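Local coordinates for protein ribonuclease VapC (Klebsiella pneumoniae, PDB 7BY3) that probably acts as the toxin of a toxin-antitoxin pair, a magnesium-dependent ribonuclease of the PIN domain family, at residues N11-L16 / M59-F64; E43-A48 / H52-T57; A91-T96 / L102-R107. All blocks are in the same frame, centred on the assembly; numbering follows the deposited sequence.

All three contacts lie within the PIN domain. Contact 1 joins helix 10-17 to the last part of helix 54-61 and the turn after it. Contact 2 is the turn between helices 38-50 and 54-61 and is nested inside the loop that contact 1 closes. Their centres are about 9 Å apart, and Val44 touches both Leu13 and Leu61, so the two share one apolar core. Contact 3 follows later in the chain and sets helix 88-99 on strand 103-105. Its centre is about 15 Å from contact 1 and about 21 Å from contact 2. Contacts 1 and 3 meet in the salt bridge of Asp15 and Arg107. Contact 3 reaches the predicted magnesium ligand Asp9 through Ile93.

Contact 1. Residues N11-L16 / M59-F64; sequences NILIDL and MALSTF
Leu13 fits its two methyl groups against two residues, Leu61 and Phe64. Leu13 has the most surface buried here, and its CB points toward the other segment. CD1 of Leu13 meets CD2 of Leu61 at 3.6 Å. CD2 of Leu13 lies 3.7 Å from CZ of Phe64 and 4.0 Å from CE1 of the same ring. The methyl approaches that ring corner obliquely. The Leu13 and Phe64 side chains run past each other in opposite directions.

Leu61 starts off to one side of its partner, but its tip swings in. Its CG stands opposite the carbonyl carbon, with chi1 -70°, and CD2 carries the touch. Contact between these segments is purely apolar, with no hydrogen bond across it. The nearest CA atoms, those of Leu13 and Leu61, are 9.0 Å apart, so side chains span the gap between the two segments.

A type I beta turn from Leu61 to Phe64 puts both residues on the same partner. It is closed by Phe64 N to Leu61 O at 3.0 Å. Thr63 OG1 adds a bond of 2.7 Å to Ala60 O, in the plane of that carbonyl. Ser62 OG also turns back, to Met59 O, and sits above the carbonyl plane. These hydroxyls tie the turn to the helix before it.

Within the PIN domain this joins helix 10-17 to late helix 54-61. The chain of another protein packs on Ile14 and Leu16. Ile36 of strand 35-37 touches Leu13, Leu61 and Phe64. Helix 38-50 adds Val44 against both leucines, while Leu27 of helix 21-28 packs on Phe64.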
ATOM      1  N   ASN B  11      12.372   0.875 -10.784  1.00 39.24           N
ATOM      2  CA  ASN B  11      13.090   1.162 -12.024  1.00 41.58           C
ATOM      3  C   ASN B  11      14.165   0.127 -12.365  1.00 40.39           C
ATOM      4  O   ASN B  11      14.495  -0.071 -13.535  1.00 40.92           O
ATOM      5  CB  ASN B  11      13.718   2.561 -11.961  1.00 45.10           C
ATOM      6  CG  ASN B  11      14.591   2.760 -10.733  1.00 43.03           C
ATOM      7  OD1 ASN B  11      14.146   3.302  -9.722  1.00 43.07           O
ATOM      8  ND2 ASN B  11      15.841   2.325 -10.821  1.00 52.23           N
ATOM      9  N   ILE B  12      14.707  -0.531 -11.346  1.00 39.24           N
ATOM     10  CA  ILE B  12      15.746  -1.532 -11.559  1.00 36.58           C
ATOM     11  C   ILE B  12      15.157  -2.830 -12.095  1.00 35.66           C
ATOM     12  O   ILE B  12      15.699  -3.427 -13.026  1.00 36.04           O
ATOM     13  CB  ILE B  12      16.521  -1.816 -10.267  1.00 34.52           C
ATOM     14  CG1 ILE B  12      17.259  -0.557  -9.823  1.00 35.19           C
ATOM     15  CG2 ILE B  12      17.507  -2.955 -10.470  1.00 34.11           C
ATOM     16  CD1 ILE B  12      18.098  -0.759  -8.607  1.00 35.40           C
ATOM     17  N   LEU B  13      14.046  -3.261 -11.507  1.00 35.18           N
ATOM     18  CA  LEU B  13      13.348  -4.453 -11.976  1.00 35.29           C
ATOM     19  C   LEU B  13      12.877  -4.272 -13.416  1.00 35.94           C
ATOM     20  O   LEU B  13      13.013  -5.178 -14.239  1.00 34.87           O
ATOM     21  CB  LEU B  13      12.160  -4.779 -11.067  1.00 34.90           C
ATOM     22  CG  LEU B  13      12.465  -5.471  -9.737  1.00 29.68           C
ATOM     23  CD1 LEU B  13      11.176  -5.775  -9.003  1.00 37.01           C
ATOM     24  CD2 LEU B  13      13.249  -6.747  -9.963  1.00 31.82           C
ATOM     25  N   ILE B  14      12.330  -3.097 -13.713  1.00 38.17           N
ATOM     26  CA  ILE B  14      11.904  -2.758 -15.066  1.00 38.69           C
ATOM     27  C   ILE B  14      13.076  -2.843 -16.038  1.00 38.04           C
ATOM     28  O   ILE B  14      12.955  -3.415 -17.121  1.00 37.84           O
ATOM     29  CB  ILE B  14      11.290  -1.344 -15.127  1.00 40.10           C
ATOM     30  CG1 ILE B  14       9.989  -1.294 -14.325  1.00 40.77           C
ATOM     31  CG2 ILE B  14      11.023  -0.935 -16.567  1.00 43.90           C
ATOM     32  CD1 ILE B  14       8.924  -2.238 -14.840  1.00 41.87           C
ATOM     33  N   ASP B  15      14.211  -2.282 -15.635  1.00 38.85           N
ATOM     34  CA  ASP B  15      15.433  -2.340 -16.427  1.00 38.51           C
ATOM     35  C   ASP B  15      15.831  -3.775 -16.738  1.00 36.91           C
ATOM     36  O   ASP B  15      16.213  -4.093 -17.862  1.00 38.61           O
ATOM     37  CB  ASP B  15      16.579  -1.640 -15.702  1.00 41.30           C
ATOM     38  CG  ASP B  15      16.830  -0.242 -16.217  1.00 45.06           C
ATOM     39  OD1 ASP B  15      16.161   0.170 -17.187  1.00 48.81           O
ATOM     40  OD2 ASP B  15      17.698   0.449 -15.650  1.00 43.79           O
ATOM     41  N   LEU B  16      15.739  -4.635 -15.730  1.00 36.12           N
ATOM     42  CA  LEU B  16      16.106  -6.036 -15.880  1.00 35.40           C
ATOM     43  C   LEU B  16      15.227  -6.747 -16.900  1.00 36.41           C
ATOM     44  O   LEU B  16      15.731  -7.366 -17.835  1.00 37.71           O
ATOM     45  CB  LEU B  16      16.020  -6.765 -14.540  1.00 34.78           C
ATOM     46  CG  LEU B  16      16.218  -8.276 -14.654  1.00 34.27           C
ATOM     47  CD1 LEU B  16      17.692  -8.615 -14.819  1.00 34.64           C
ATOM     48  CD2 LEU B  16      15.619  -8.991 -13.459  1.00 33.23           C
ATOM     49  N   MET B  59       6.550 -15.217 -11.668  1.00 39.77           N
ATOM     50  CA  MET B  59       7.479 -16.257 -11.235  1.00 39.25           C
ATOM     51  C   MET B  59       8.782 -15.664 -10.712  1.00 36.16           C
ATOM     52  O   MET B  59       9.278 -16.066  -9.661  1.00 36.76           O
ATOM     53  CB  MET B  59       7.778 -17.225 -12.383  1.00 43.53           C
ATOM     54  CG  MET B  59       6.706 -18.282 -12.602  1.00 52.30           C
ATOM     55  SD  MET B  59       7.070 -19.364 -14.000  1.00 71.03           S
ATOM     56  CE  MET B  59       5.644 -20.444 -13.974  1.00 57.97           C
ATOM     57  N   ALA B  60       9.332 -14.707 -11.452  1.00 35.97           N
ATOM     58  CA  ALA B  60      10.596 -14.084 -11.078  1.00 33.25           C
ATOM     59  C   ALA B  60      10.448 -13.215  -9.832  1.00 32.12           C
ATOM     60  O   ALA B  60      11.330 -13.192  -8.975  1.00 32.36           O
ATOM     61  CB  ALA B  60      11.138 -13.262 -12.233  1.00 33.05           C
ATOM     62  N   LEU B  61       9.328 -12.506  -9.734  1.00 31.66           N
ATOM     63  CA  LEU B  61       9.093 -11.595  -8.620  1.00 30.57           C
ATOM     64  C   LEU B  61       8.897 -12.323  -7.295  1.00 31.44           C
ATOM     65  O   LEU B  61       9.205 -11.783  -6.232  1.00 30.46           O
ATOM     66  CB  LEU B  61       7.878 -10.710  -8.903  1.00 29.70           C
ATOM     67  CG  LEU B  61       8.053  -9.655  -9.993  1.00 30.06           C
ATOM     68  CD1 LEU B  61       6.810  -8.789 -10.111  1.00 30.05           C
ATOM     69  CD2 LEU B  61       9.276  -8.800  -9.713  1.00 28.80           C
ATOM     70  N   SER B  62       8.392 -13.551  -7.360  1.00 33.13           N
ATOM     71  CA  SER B  62       8.096 -14.323  -6.157  1.00 32.57           C
ATOM     72  C   SER B  62       9.363 -14.816  -5.459  1.00 32.39           C
ATOM     73  O   SER B  62       9.301 -15.359  -4.356  1.00 33.47           O
ATOM     74  CB  SER B  62       7.191 -15.508  -6.497  1.00 35.12           C
ATOM     75  OG  SER B  62       7.826 -16.395  -7.400  1.00 38.97           O
ATOM     76  N   THR B  63      10.507 -14.623  -6.107  1.00 33.49           N
ATOM     77  CA  THR B  63      11.796 -14.985  -5.527  1.00 32.83           C
ATOM     78  C   THR B  63      12.325 -13.859  -4.641  1.00 32.54           C
ATOM     79  O   THR B  63      13.346 -14.006  -3.970  1.00 32.61           O
ATOM     80  CB  THR B  63      12.836 -15.304  -6.614  1.00 33.90           C
ATOM     81  OG1 THR B  63      13.203 -14.099  -7.295  1.00 37.13           O
ATOM     82  CG2 THR B  63      12.268 -16.297  -7.618  1.00 35.04           C
ATOM     83  N   PHE B  64      11.621 -12.732  -4.657  1.00 33.85           N
ATOM     84  CA  PHE B  64      11.941 -11.595  -3.805  1.00 31.87           C
ATOM     85  C   PHE B  64      11.132 -11.645  -2.522  1.00 31.33           C
ATOM     86  O   PHE B  64       9.985 -12.091  -2.526  1.00 31.33           O
ATOM     87  CB  PHE B  64      11.655 -10.274  -4.524  1.00 30.43           C
ATOM     88  CG  PHE B  64      12.636  -9.939  -5.604  1.00 30.01           C
ATOM     89  CD1 PHE B  64      12.491 -10.465  -6.875  1.00 31.13           C
ATOM     90  CD2 PHE B  64      13.689  -9.078  -5.355  1.00 29.80           C
ATOM     91  CE1 PHE B  64      13.387 -10.151  -7.874  1.00 31.41           C
ATOM     92  CE2 PHE B  64      14.589  -8.760  -6.349  1.00 31.90           C
ATOM     93  CZ  PHE B  64      14.438  -9.297  -7.611  1.00 33.78           C
TER

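Contact 2. Residues E43-A48 / H52-T57; sequences EVMVGA and HQEQRT
The short turn that links helix 38-50 to helix 54-61, closed by a Schellman motif, brings Ala48 against Glu54 and Thr57. Ala48 has the largest buried area in the contact. The tight turn leaves the CA atoms of Ala48 and Glu54 only 4.6 Å apart. The Ala48 methyl packs on Thr57: its CB lies 3.5 Å from Thr57 OG1 and 3.6 Å from Thr57 CB.

Thr57 points its CB toward the first helix. With chi1 -59°, its methyl stands opposite the backbone N and reaches Val44, where CG2 of Thr57 meets CG1 of Val44 at 3.7 Å. The two side chains cross at a slant. Thr57 OG1 has its stronger partner outside the segments, an aromatic side chain of the chain of another protein. It also makes a weak bond of 3.3 Å to Gln53 O, one turn back.

In the Schellman motif, His52 takes a positive phi of 64° and is the first residue to leave the helical conformation. Ala48 O accepts from Gln53 N at 2.9 Å, with the donor in the carbonyl plane but a bent N-H...O angle of 131°. Gln53, the very next residue after His52, is the N-cap of helix 54-61.

Met45 is buried beside the turn. Its chain bends at chi2 and chi3, which brings CE to within 3.8 Å of Glu54 CG. The extended Glu54 crosses it at about a right angle. Met45 also packs on Val78 of the second copy of this protein.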
ATOM      1  N   GLU B  43       3.508  -2.218  -9.875  1.00 31.94           N
ATOM      2  CA  GLU B  43       3.958  -1.426 -11.017  1.00 32.79           C
ATOM      3  C   GLU B  43       4.714  -2.266 -12.041  1.00 34.18           C
ATOM      4  O   GLU B  43       4.727  -1.940 -13.226  1.00 36.42           O
ATOM      5  CB  GLU B  43       4.835  -0.257 -10.559  1.00 34.07           C
ATOM      6  CG  GLU B  43       4.087   0.822  -9.791  1.00 37.47           C
ATOM      7  CD  GLU B  43       4.800   2.163  -9.820  1.00 49.66           C
ATOM      8  OE1 GLU B  43       5.593   2.396 -10.757  1.00 50.66           O
ATOM      9  OE2 GLU B  43       4.563   2.987  -8.911  1.00 47.11           O
ATOM     10  N   VAL B  44       5.348  -3.342 -11.587  1.00 32.62           N
ATOM     11  CA  VAL B  44       6.011  -4.262 -12.504  1.00 34.17           C
ATOM     12  C   VAL B  44       4.972  -5.129 -13.217  1.00 35.03           C
ATOM     13  O   VAL B  44       5.086  -5.394 -14.414  1.00 35.37           O
ATOM     14  CB  VAL B  44       7.037  -5.156 -11.773  1.00 33.22           C
ATOM     15  CG1 VAL B  44       7.577  -6.227 -12.705  1.00 34.44           C
ATOM     16  CG2 VAL B  44       8.179  -4.310 -11.230  1.00 32.05           C
ATOM     17  N   MET B  45       3.946  -5.546 -12.480  1.00 35.15           N
ATOM     18  CA  MET B  45       2.886  -6.380 -13.041  1.00 36.68           C
ATOM     19  C   MET B  45       2.071  -5.633 -14.097  1.00 38.33           C
ATOM     20  O   MET B  45       1.488  -6.250 -14.989  1.00 39.95           O
ATOM     21  CB  MET B  45       1.963  -6.897 -11.934  1.00 34.65           C
ATOM     22  CG  MET B  45       2.586  -7.970 -11.055  1.00 32.77           C
ATOM     23  SD  MET B  45       3.239  -9.370 -11.986  1.00 38.74           S
ATOM     24  CE  MET B  45       1.741 -10.014 -12.721  1.00 39.20           C
ATOM     25  N   VAL B  46       2.029  -4.310 -13.987  1.00 37.95           N
ATOM     26  CA  VAL B  46       1.416  -3.481 -15.019  1.00 40.30           C
ATOM     27  C   VAL B  46       2.150  -3.699 -16.339  1.00 41.58           C
ATOM     28  O   VAL B  46       1.532  -3.820 -17.398  1.00 45.50           O
ATOM     29  CB  VAL B  46       1.444  -1.982 -14.639  1.00 40.54           C
ATOM     30  CG1 VAL B  46       1.308  -1.101 -15.875  1.00 41.84           C
ATOM     31  CG2 VAL B  46       0.358  -1.670 -13.622  1.00 41.05           C
ATOM     32  N   GLY B  47       3.475  -3.771 -16.261  1.00 40.72           N
ATOM     33  CA  GLY B  47       4.301  -3.989 -17.434  1.00 41.63           C
ATOM     34  C   GLY B  47       4.295  -5.434 -17.888  1.00 42.45           C
ATOM     35  O   GLY B  47       4.415  -5.718 -19.079  1.00 46.62           O
ATOM     36  N   ALA B  48       4.160  -6.350 -16.936  1.00 40.62           N
ATOM     37  CA  ALA B  48       4.083  -7.772 -17.249  1.00 39.70           C
ATOM     38  C   ALA B  48       2.848  -8.069 -18.086  1.00 42.32           C
ATOM     39  O   ALA B  48       2.865  -8.938 -18.956  1.00 43.54           O
ATOM     40  CB  ALA B  48       4.069  -8.593 -15.975  1.00 39.77           C
ATOM     41  N   HIS B  52       2.700  -9.116 -21.953  1.00 48.00           N
ATOM     42  CA  HIS B  52       2.183 -10.488 -21.971  1.00 48.50           C
ATOM     43  C   HIS B  52       3.170 -11.526 -21.425  1.00 49.41           C
ATOM     44  O   HIS B  52       3.169 -12.683 -21.846  1.00 52.36           O
ATOM     45  CB  HIS B  52       1.760 -10.866 -23.394  1.00 50.25           C
ATOM     46  CG  HIS B  52       0.903  -9.837 -24.060  1.00 54.35           C
ATOM     47  ND1 HIS B  52       1.174  -9.335 -25.315  1.00 55.79           N
ATOM     48  CD2 HIS B  52      -0.225  -9.208 -23.640  1.00 51.53           C
ATOM     49  CE1 HIS B  52       0.255  -8.447 -25.640  1.00 52.72           C
ATOM     50  NE2 HIS B  52      -0.604  -8.349 -24.646  1.00 51.38           N
ATOM     51  N   GLN B  53       4.025 -11.093 -20.503  1.00 48.86           N
ATOM     52  CA  GLN B  53       4.949 -11.972 -19.781  1.00 47.68           C
ATOM     53  C   GLN B  53       4.453 -12.395 -18.398  1.00 45.01           C
ATOM     54  O   GLN B  53       5.217 -12.932 -17.596  1.00 44.63           O
ATOM     55  CB  GLN B  53       6.322 -11.320 -19.675  1.00 46.04           C
ATOM     56  CG  GLN B  53       7.042 -11.343 -21.000  1.00 45.96           C
ATOM     57  CD  GLN B  53       7.093 -12.743 -21.595  1.00 50.94           C
ATOM     58  OE1 GLN B  53       7.362 -13.720 -20.895  1.00 50.30           O
ATOM     59  NE2 GLN B  53       6.808 -12.846 -22.886  1.00 52.56           N
ATOM     60  N   GLU B  54       3.181 -12.125 -18.129  1.00 44.83           N
ATOM     61  CA  GLU B  54       2.591 -12.145 -16.789  1.00 45.55           C
ATOM     62  C   GLU B  54       2.967 -13.316 -15.871  1.00 45.77           C
ATOM     63  O   GLU B  54       3.367 -13.095 -14.727  1.00 45.73           O
ATOM     64  CB  GLU B  54       1.070 -12.121 -16.943  1.00 47.45           C
ATOM     65  CG  GLU B  54       0.288 -12.004 -15.658  1.00 50.25           C
ATOM     66  CD  GLU B  54      -1.154 -11.626 -15.916  1.00 56.47           C
ATOM     67  OE1 GLU B  54      -2.048 -12.157 -15.225  1.00 61.05           O
ATOM     68  OE2 GLU B  54      -1.395 -10.808 -16.828  1.00 60.45           O
ATOM     69  N   GLN B  55       2.849 -14.549 -16.354  1.00 48.17           N
ATOM     70  CA  GLN B  55       3.148 -15.704 -15.511  1.00 48.68           C
ATOM     71  C   GLN B  55       4.641 -15.785 -15.204  1.00 46.16           C
ATOM     72  O   GLN B  55       5.035 -16.123 -14.090  1.00 46.11           O
ATOM     73  CB  GLN B  55       2.672 -17.001 -16.174  1.00 52.23           C
ATOM     74  CG  GLN B  55       3.064 -18.276 -15.429  1.00 56.20           C
ATOM     75  CD  GLN B  55       2.135 -18.597 -14.269  1.00 57.44           C
ATOM     76  OE1 GLN B  55       2.484 -18.397 -13.105  1.00 62.29           O
ATOM     77  NE2 GLN B  55       0.949 -19.104 -14.582  1.00 57.00           N
ATOM     78  N   ARG B  56       5.466 -15.456 -16.193  1.00 44.76           N
ATOM     79  CA  ARG B  56       6.917 -15.542 -16.046  1.00 44.32           C
ATOM     80  C   ARG B  56       7.479 -14.428 -15.163  1.00 40.18           C
ATOM     81  O   ARG B  56       8.462 -14.630 -14.453  1.00 39.35           O
ATOM     82  CB  ARG B  56       7.588 -15.513 -17.421  1.00 44.82           C
ATOM     83  CG  ARG B  56       8.012 -16.884 -17.929  1.00 47.73           C
ATOM     84  CD  ARG B  56       8.245 -16.884 -19.433  1.00 51.22           C
ATOM     85  NE  ARG B  56       7.020 -17.162 -20.178  1.00 62.80           N
ATOM     86  CZ  ARG B  56       6.881 -16.984 -21.488  1.00 59.93           C
ATOM     87  NH1 ARG B  56       7.893 -16.519 -22.208  1.00 58.81           N
ATOM     88  NH2 ARG B  56       5.727 -17.268 -22.080  1.00 59.85           N
ATOM     89  N   THR B  57       6.853 -13.258 -15.214  1.00 40.44           N
ATOM     90  CA  THR B  57       7.256 -12.144 -14.363  1.00 38.29           C
ATOM     91  C   THR B  57       6.875 -12.424 -12.918  1.00 37.64           C
ATOM     92  O   THR B  57       7.683 -12.253 -12.005  1.00 36.67           O
ATOM     93  CB  THR B  57       6.611 -10.827 -14.807  1.00 36.02           C
ATOM     94  OG1 THR B  57       6.993 -10.538 -16.157  1.00 38.04           O
ATOM     95  CG2 THR B  57       7.051  -9.687 -13.902  1.00 32.34           C
TER

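Contact 3. Residues A91-T96 / L102-R107; sequences AIILAT and LELITR
Leu104 places its two methyls on Ile93 and Leu94, two successive residues of helix 88-99. This is the close part of the contact. CD1 of Leu104 meets CG2 of Ile93 at 3.6 Å. CD2 of Leu104 lies 3.7 Å from CD1 of Leu94, and it also comes within 4.0 Å of the Leu94 CA. The strand side chain thus reaches down to the helix backbone at this point.

Both helix side chains cross Leu104 at about a right angle. The fork of Leu104 is held out from the strand with CG opposite its own backbone N, chi1 -180°. The CB of Leu94 does not point at the strand, but the tip of that side chain comes nearer. Ile93 does point its CB toward the strand and offers its CG2 branch. All three residues are buried, and no hydrogen bond crosses between the segments.

Packing is looser toward Leu102, where the side chain comes no closer than 4.9 Å to the helix. Leu102 is partly exposed. Thr96 is near this end and turns its hydroxyl to its own helix: OG1 bonds Ile92 O at 2.8 Å. Thr96 N bonds that oxygen from the opposite face of its carbonyl plane, so Ile92 O is held twice.

Strand 103-105 is the middle strand of a three-stranded parallel sheet, with 6-8 and 118-119 as its neighbours. Leu7 and Val118 from those strands also touch Leu104. Ile93 packs on Asp9, a predicted magnesium ligand, and helix 71-83 lies against Ile92, Ala95 and Thr96.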
ATOM      1  N   ALA B  91       8.245   7.674  -0.801  1.00 30.11           N
ATOM      2  CA  ALA B  91       8.330   7.665   0.656  1.00 27.50           C
ATOM      3  C   ALA B  91       8.031   6.285   1.231  1.00 26.70           C
ATOM      4  O   ALA B  91       8.654   5.862   2.201  1.00 25.53           O
ATOM      5  CB  ALA B  91       7.379   8.698   1.244  1.00 27.43           C
ATOM      6  N   ILE B  92       7.077   5.589   0.625  1.00 26.35           N
ATOM      7  CA  ILE B  92       6.667   4.272   1.099  1.00 26.48           C
ATOM      8  C   ILE B  92       7.766   3.236   0.870  1.00 26.05           C
ATOM      9  O   ILE B  92       8.034   2.399   1.732  1.00 26.10           O
ATOM     10  CB  ILE B  92       5.360   3.816   0.415  1.00 26.07           C
ATOM     11  CG1 ILE B  92       4.205   4.733   0.823  1.00 25.74           C
ATOM     12  CG2 ILE B  92       5.030   2.379   0.779  1.00 26.69           C
ATOM     13  CD1 ILE B  92       2.936   4.516   0.037  1.00 26.92           C
ATOM     14  N   ILE B  93       8.411   3.307  -0.289  1.00 25.29           N
ATOM     15  CA  ILE B  93       9.496   2.390  -0.615  1.00 25.71           C
ATOM     16  C   ILE B  93      10.712   2.662   0.273  1.00 26.13           C
ATOM     17  O   ILE B  93      11.398   1.735   0.705  1.00 27.21           O
ATOM     18  CB  ILE B  93       9.878   2.492  -2.108  1.00 25.89           C
ATOM     19  CG1 ILE B  93       8.806   1.816  -2.963  1.00 27.11           C
ATOM     20  CG2 ILE B  93      11.220   1.839  -2.377  1.00 27.41           C
ATOM     21  CD1 ILE B  93       8.986   2.011  -4.447  1.00 30.17           C
ATOM     22  N   LEU B  94      10.961   3.934   0.570  1.00 25.90           N
ATOM     23  CA  LEU B  94      12.047   4.307   1.469  1.00 25.34           C
ATOM     24  C   LEU B  94      11.722   3.916   2.910  1.00 25.45           C
ATOM     25  O   LEU B  94      12.600   3.491   3.659  1.00 25.68           O
ATOM     26  CB  LEU B  94      12.335   5.808   1.376  1.00 25.61           C
ATOM     27  CG  LEU B  94      13.490   6.335   2.232  1.00 26.56           C
ATOM     28  CD1 LEU B  94      14.773   5.571   1.940  1.00 27.67           C
ATOM     29  CD2 LEU B  94      13.694   7.825   2.010  1.00 24.89           C
ATOM     30  N   ALA B  95      10.455   4.058   3.292  1.00 25.77           N
ATOM     31  CA  ALA B  95      10.004   3.673   4.628  1.00 26.14           C
ATOM     32  C   ALA B  95      10.130   2.171   4.834  1.00 26.53           C
ATOM     33  O   ALA B  95      10.496   1.707   5.913  1.00 27.69           O
ATOM     34  CB  ALA B  95       8.569   4.115   4.849  1.00 26.25           C
ATOM     35  N   THR B  96       9.820   1.419   3.785  1.00 27.10           N
ATOM     36  CA  THR B  96       9.922  -0.031   3.814  1.00 26.46           C
ATOM     37  C   THR B  96      11.370  -0.469   4.026  1.00 28.21           C
ATOM     38  O   THR B  96      11.644  -1.388   4.797  1.00 30.12           O
ATOM     39  CB  THR B  96       9.370  -0.647   2.513  1.00 26.05           C
ATOM     40  OG1 THR B  96       7.970  -0.359   2.407  1.00 25.95           O
ATOM     41  CG2 THR B  96       9.571  -2.151   2.499  1.00 27.24           C
ATOM     42  N   LEU B 102      17.131  -2.234   5.217  1.00 35.82           N
ATOM     43  CA  LEU B 102      17.640  -2.616   3.909  1.00 35.77           C
ATOM     44  C   LEU B 102      18.213  -1.412   3.177  1.00 34.23           C
ATOM     45  O   LEU B 102      17.743  -0.290   3.349  1.00 34.21           O
ATOM     46  CB  LEU B 102      16.538  -3.259   3.066  1.00 33.82           C
ATOM     47  CG  LEU B 102      15.633  -4.273   3.763  1.00 32.95           C
ATOM     48  CD1 LEU B 102      14.578  -4.783   2.798  1.00 30.60           C
ATOM     49  CD2 LEU B 102      16.450  -5.418   4.319  1.00 33.49           C
ATOM     50  N   GLU B 103      19.236  -1.648   2.365  1.00 33.98           N
ATOM     51  CA  GLU B 103      19.749  -0.608   1.492  1.00 34.48           C
ATOM     52  C   GLU B 103      18.760  -0.397   0.359  1.00 34.22           C
ATOM     53  O   GLU B 103      18.288  -1.359  -0.243  1.00 37.08           O
ATOM     54  CB  GLU B 103      21.124  -0.982   0.938  1.00 36.76           C
ATOM     55  CG  GLU B 103      21.805   0.137   0.168  1.00 36.86           C
ATOM     56  CD  GLU B 103      22.449   1.160   1.083  1.00 39.49           C
ATOM     57  OE1 GLU B 103      22.794   0.799   2.227  1.00 47.71           O
ATOM     58  OE2 GLU B 103      22.611   2.323   0.663  1.00 40.32           O
ATOM     59  N   LEU B 104      18.431   0.859   0.076  1.00 33.31           N
ATOM     60  CA  LEU B 104      17.547   1.161  -1.039  1.00 32.04           C
ATOM     61  C   LEU B 104      18.374   1.390  -2.294  1.00 32.70           C
ATOM     62  O   LEU B 104      19.164   2.328  -2.367  1.00 34.27           O
ATOM     63  CB  LEU B 104      16.677   2.384  -0.739  1.00 31.60           C
ATOM     64  CG  LEU B 104      15.706   2.790  -1.852  1.00 30.43           C
ATOM     65  CD1 LEU B 104      14.858   1.606  -2.286  1.00 27.71           C
ATOM     66  CD2 LEU B 104      14.827   3.946  -1.409  1.00 27.56           C
ATOM     67  N   ILE B 105      18.198   0.521  -3.279  1.00 31.87           N
ATOM     68  CA  ILE B 105      18.929   0.653  -4.527  1.00 33.14           C
ATOM     69  C   ILE B 105      17.986   1.181  -5.592  1.00 34.66           C
ATOM     70  O   ILE B 105      16.985   0.548  -5.925  1.00 33.36           O
ATOM     71  CB  ILE B 105      19.554  -0.680  -4.980  1.00 33.59           C
ATOM     72  CG1 ILE B 105      20.290  -1.342  -3.820  1.00 32.49           C
ATOM     73  CG2 ILE B 105      20.535  -0.455  -6.103  1.00 35.56           C
ATOM     74  CD1 ILE B 105      19.490  -2.398  -3.138  1.00 31.42           C
ATOM     75  N   THR B 106      18.307   2.361  -6.105  1.00 38.80           N
ATOM     76  CA  THR B 106      17.456   3.045  -7.063  1.00 40.64           C
ATOM     77  C   THR B 106      18.300   3.863  -8.026  1.00 41.12           C
ATOM     78  O   THR B 106      19.393   4.308  -7.682  1.00 39.65           O
ATOM     79  CB  THR B 106      16.441   3.969  -6.356  1.00 38.67           C
ATOM     80  OG1 THR B 106      15.697   4.708  -7.332  1.00 39.09           O
ATOM     81  CG2 THR B 106      17.157   4.938  -5.429  1.00 36.59           C
ATOM     82  N   ARG B 107      17.793   4.055  -9.236  1.00 42.42           N
ATOM     83  CA  ARG B 107      18.467   4.912 -10.200  1.00 45.79           C
ATOM     84  C   ARG B 107      18.102   6.374 -10.000  1.00 47.34           C
ATOM     85  O   ARG B 107      18.618   7.242 -10.701  1.00 51.16           O
ATOM     86  CB  ARG B 107      18.124   4.499 -11.629  1.00 48.11           C
ATOM     87  CG  ARG B 107      19.258   3.828 -12.370  1.00 51.34           C
ATOM     88  CD  ARG B 107      18.912   3.643 -13.834  1.00 53.57           C
ATOM     89  NE  ARG B 107      17.928   2.583 -14.017  1.00 53.86           N
ATOM     90  CZ  ARG B 107      16.630   2.799 -14.185  1.00 54.45           C
ATOM     91  NH1 ARG B 107      15.799   1.784 -14.339  1.00 51.63           N
ATOM     92  NH2 ARG B 107      16.169   4.032 -14.208  1.00 50.76           N
TER